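Local atomic coordinates of DNA polymerase III, beta subunit (PDB entry 1VPK), a protein that probably tethers DNA polymerases and other proteins to DNA for processive synthesis, as a sliding clamp that forms a ring-shaped head-to-tail homodimer. Residues 169-174 / 208-213. Numbering follows the deposited sequence.
Sequences VFWELH and KSMKEV
A Met-aromatic contact between W171 and M210 joins strand 168-174 to helix 207-218 in the buried core of the clamp's central domain. The indole meets the thioether by its edge: M210 SD lies in the ring plane, 4.6 Å from the centroid of the W171 five-membered ring and 90° off its normal. That places the sulfur in front of the indole N-H, and W171 NE1 donates a weak hydrogen bond to M210 SD at 3.4 Å, with an N-H...S angle of 153°. The methionine reaches the strand as a folded chain, bent at both chi2 and chi3, which turns its methyl back so that M210 CE packs 3.9 Å from both V169 CB and W171 CZ2, on the six-membered ring edge. One side chain thus gives the tryptophan both a weak acceptor for its N-H and an apolar methyl. Nearer the helix, V169 presses its CG2 against M210 CG at 3.8 Å, and the two side chains cross at about a right angle. V169 and W171, two apart on the strand, both direct their side chains at the helix and meet the same methionine. Replacing W171 by a leucine would probably leave M210 SD without its N-H donor and a gap beside the M210 methyl, where the indole edge now packs. F203 of the adjoining strand 201-206 stacks on the indole, while L205 touches both W171 and M210. Helix 207-218 follows directly on that edge strand and folds back over the sheet, the helix-on-antiparallel-sheet packing characteristic of DNA clamp domains.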
ATOM      1  N   VAL A 169     -23.776  11.738   3.311  1.00 49.78           N
ATOM      2  CA  VAL A 169     -24.716  10.931   2.570  1.00 49.37           C
ATOM      3  C   VAL A 169     -26.115  11.306   3.024  1.00 50.53           C
ATOM      4  O   VAL A 169     -26.395  11.427   4.219  1.00 49.48           O
ATOM      5  CB  VAL A 169     -24.526   9.421   2.802  1.00 49.27           C
ATOM      6  CG1 VAL A 169     -25.571   8.592   1.976  1.00 48.84           C
ATOM      7  CG2 VAL A 169     -23.106   8.980   2.476  1.00 49.12           C
ATOM      8  N   PHE A 170     -26.972  11.483   2.032  1.00 50.09           N
ATOM      9  CA  PHE A 170     -28.343  11.912   2.230  1.00 50.47           C
ATOM     10  C   PHE A 170     -29.227  10.681   2.265  1.00 49.43           C
ATOM     11  O   PHE A 170     -29.149   9.812   1.384  1.00 50.41           O
ATOM     12  CB  PHE A 170     -28.736  12.894   1.101  1.00 50.15           C
ATOM     13  CG  PHE A 170     -30.046  13.618   1.338  1.00 51.52           C
ATOM     14  CD1 PHE A 170     -30.223  14.438   2.447  1.00 52.04           C
ATOM     15  CD2 PHE A 170     -31.092  13.501   0.424  1.00 51.93           C
ATOM     16  CE1 PHE A 170     -31.422  15.093   2.650  1.00 54.12           C
ATOM     17  CE2 PHE A 170     -32.307  14.161   0.638  1.00 51.94           C
ATOM     18  CZ  PHE A 170     -32.459  14.954   1.738  1.00 51.15           C
ATOM     19  N   TRP A 171     -30.081  10.612   3.278  1.00 50.05           N
ATOM     20  CA  TRP A 171     -31.002   9.507   3.453  1.00 50.09           C
ATOM     21  C   TRP A 171     -32.407   9.991   3.152  1.00 50.44           C
ATOM     22  O   TRP A 171     -32.833  10.979   3.730  1.00 49.69           O
ATOM     23  CB  TRP A 171     -30.972   8.996   4.897  1.00 49.71           C
ATOM     24  CG  TRP A 171     -29.671   8.445   5.378  1.00 49.83           C
ATOM     25  CD1 TRP A 171     -28.452   9.045   5.322  1.00 49.63           C
ATOM     26  CD2 TRP A 171     -29.480   7.208   6.083  1.00 49.44           C
ATOM     27  NE1 TRP A 171     -27.489   8.222   5.896  1.00 50.59           N
ATOM     28  CE2 TRP A 171     -28.104   7.089   6.366  1.00 50.75           C
ATOM     29  CE3 TRP A 171     -30.342   6.180   6.488  1.00 49.61           C
ATOM     30  CZ2 TRP A 171     -27.574   5.988   7.058  1.00 50.14           C
ATOM     31  CZ3 TRP A 171     -29.809   5.070   7.115  1.00 49.91           C
ATOM     32  CH2 TRP A 171     -28.438   4.994   7.416  1.00 50.54           C
ATOM     33  N   GLU A 172     -33.134   9.263   2.287  1.00 50.95           N
ATOM     34  CA  GLU A 172     -34.544   9.506   2.037  1.00 51.34           C
ATOM     35  C   GLU A 172     -35.359   8.269   2.305  1.00 50.75           C
ATOM     36  O   GLU A 172     -35.159   7.210   1.664  1.00 49.11           O
ATOM     37  CB  GLU A 172     -34.787   9.891   0.588  1.00 52.71           C
ATOM     38  CG  GLU A 172     -34.228  11.230   0.210  1.00 56.67           C
ATOM     39  CD  GLU A 172     -34.441  11.491  -1.275  1.00 59.91           C
ATOM     40  OE1 GLU A 172     -35.551  11.285  -1.769  1.00 63.59           O
ATOM     41  OE2 GLU A 172     -33.477  11.858  -1.950  1.00 64.88           O
ATOM     42  N   LEU A 173     -36.270   8.389   3.258  1.00 50.51           N
ATOM     43  CA  LEU A 173     -37.215   7.315   3.559  1.00 51.16           C
ATOM     44  C   LEU A 173     -38.620   7.609   3.024  1.00 50.20           C
ATOM     45  O   LEU A 173     -39.180   8.702   3.207  1.00 48.87           O
ATOM     46  CB  LEU A 173     -37.349   7.036   5.081  1.00 50.82           C
ATOM     47  CG  LEU A 173     -36.285   6.313   5.879  1.00 53.02           C
ATOM     48  CD1 LEU A 173     -36.099   4.891   5.346  1.00 54.05           C
ATOM     49  CD2 LEU A 173     -34.970   7.082   5.864  1.00 55.75           C
ATOM     50  N   HIS A 174     -39.184   6.584   2.391  1.00 50.65           N
ATOM     51  CA  HIS A 174     -40.598   6.519   2.098  1.00 50.69           C
ATOM     52  C   HIS A 174     -41.145   5.195   2.614  1.00 50.80           C
ATOM     53  O   HIS A 174     -40.389   4.352   3.145  1.00 50.05           O
ATOM     54  CB  HIS A 174     -40.823   6.641   0.603  1.00 51.28           C
ATOM     55  CG  HIS A 174     -40.394   7.958   0.052  1.00 51.85           C
ATOM     56  ND1 HIS A 174     -39.102   8.208  -0.349  1.00 52.07           N
ATOM     57  CD2 HIS A 174     -41.078   9.110  -0.135  1.00 52.30           C
ATOM     58  CE1 HIS A 174     -39.013   9.452  -0.785  1.00 51.48           C
ATOM     59  NE2 HIS A 174     -40.192  10.023  -0.652  1.00 51.07           N
ATOM     60  N   LYS A 208     -17.920  11.834   8.042  1.00 49.39           N
ATOM     61  CA  LYS A 208     -17.332  11.235   9.238  1.00 49.68           C
ATOM     62  C   LYS A 208     -18.347  10.326   9.986  1.00 49.51           C
ATOM     63  O   LYS A 208     -18.000   9.229  10.403  1.00 48.24           O
ATOM     64  CB  LYS A 208     -16.706  12.279  10.167  1.00 49.55           C
ATOM     65  CG  LYS A 208     -16.111  11.608  11.423  1.00 50.97           C
ATOM     66  CD  LYS A 208     -14.733  12.004  11.828  1.00 50.54           C
ATOM     67  CE  LYS A 208     -14.375  11.370  13.197  1.00 48.13           C
ATOM     68  NZ  LYS A 208     -13.849  12.349  14.115  1.00 51.63           N
ATOM     69  N   SER A 209     -19.602  10.758  10.084  1.00 48.65           N
ATOM     70  CA  SER A 209     -20.634   9.968  10.726  1.00 47.98           C
ATOM     71  C   SER A 209     -20.873   8.674   9.952  1.00 48.50           C
ATOM     72  O   SER A 209     -20.963   7.605  10.530  1.00 46.94           O
ATOM     73  CB  SER A 209     -21.936  10.753  10.850  1.00 47.40           C
ATOM     74  OG  SER A 209     -21.873  11.736  11.857  1.00 47.83           O
ATOM     75  N   MET A 210     -20.907   8.793   8.633  1.00 49.20           N
ATOM     76  CA  MET A 210     -21.125   7.670   7.726  1.00 49.39           C
ATOM     77  C   MET A 210     -20.057   6.605   7.692  1.00 49.49           C
ATOM     78  O   MET A 210     -20.377   5.425   7.541  1.00 48.47           O
ATOM     79  CB  MET A 210     -21.398   8.216   6.315  1.00 49.71           C
ATOM     80  CG  MET A 210     -22.747   8.915   6.226  1.00 48.05           C
ATOM     81  SD  MET A 210     -24.147   7.865   6.637  1.00 50.73           S
ATOM     82  CE  MET A 210     -24.108   6.546   5.398  1.00 52.64           C
ATOM     83  N   LYS A 211     -18.802   7.017   7.879  1.00 48.56           N
ATOM     84  CA  LYS A 211     -17.693   6.099   8.056  1.00 49.98           C
ATOM     85  C   LYS A 211     -17.794   5.301   9.371  1.00 48.78           C
ATOM     86  O   LYS A 211     -17.387   4.122   9.456  1.00 48.27           O
ATOM     87  CB  LYS A 211     -16.379   6.873   7.962  1.00 49.79           C
ATOM     88  CG  LYS A 211     -16.111   7.354   6.504  1.00 52.31           C
ATOM     89  CD  LYS A 211     -14.749   8.034   6.355  1.00 54.34           C
ATOM     90  CE  LYS A 211     -14.488   8.750   4.958  1.00 56.31           C
ATOM     91  NZ  LYS A 211     -13.535   9.950   5.174  1.00 55.37           N
ATOM     92  N   GLU A 212     -18.375   5.917  10.389  1.00 46.89           N
ATOM     93  CA  GLU A 212     -18.644   5.182  11.608  1.00 46.93           C
ATOM     94  C   GLU A 212     -19.809   4.216  11.343  1.00 47.04           C
ATOM     95  O   GLU A 212     -19.768   3.095  11.802  1.00 46.57           O
ATOM     96  CB  GLU A 212     -18.899   6.120  12.806  1.00 46.00           C
ATOM     97  CG  GLU A 212     -19.310   5.406  14.082  1.00 45.69           C
ATOM     98  CD  GLU A 212     -18.363   4.303  14.572  1.00 48.00           C
ATOM     99  OE1 GLU A 212     -17.166   4.195  14.200  1.00 45.52           O
ATOM    100  OE2 GLU A 212     -18.815   3.544  15.434  1.00 49.69           O
ATOM    101  N   VAL A 213     -20.818   4.636  10.591  1.00 48.14           N
ATOM    102  CA  VAL A 213     -21.942   3.741  10.254  1.00 49.64           C
ATOM    103  C   VAL A 213     -21.395   2.477   9.590  1.00 50.50           C
ATOM    104  O   VAL A 213     -21.709   1.348  10.026  1.00 50.05           O
ATOM    105  CB  VAL A 213     -23.002   4.455   9.367  1.00 49.67           C
ATOM    106  CG1 VAL A 213     -23.998   3.479   8.780  1.00 51.72           C
ATOM    107  CG2 VAL A 213     -23.757   5.480  10.207  1.00 51.63           C
TER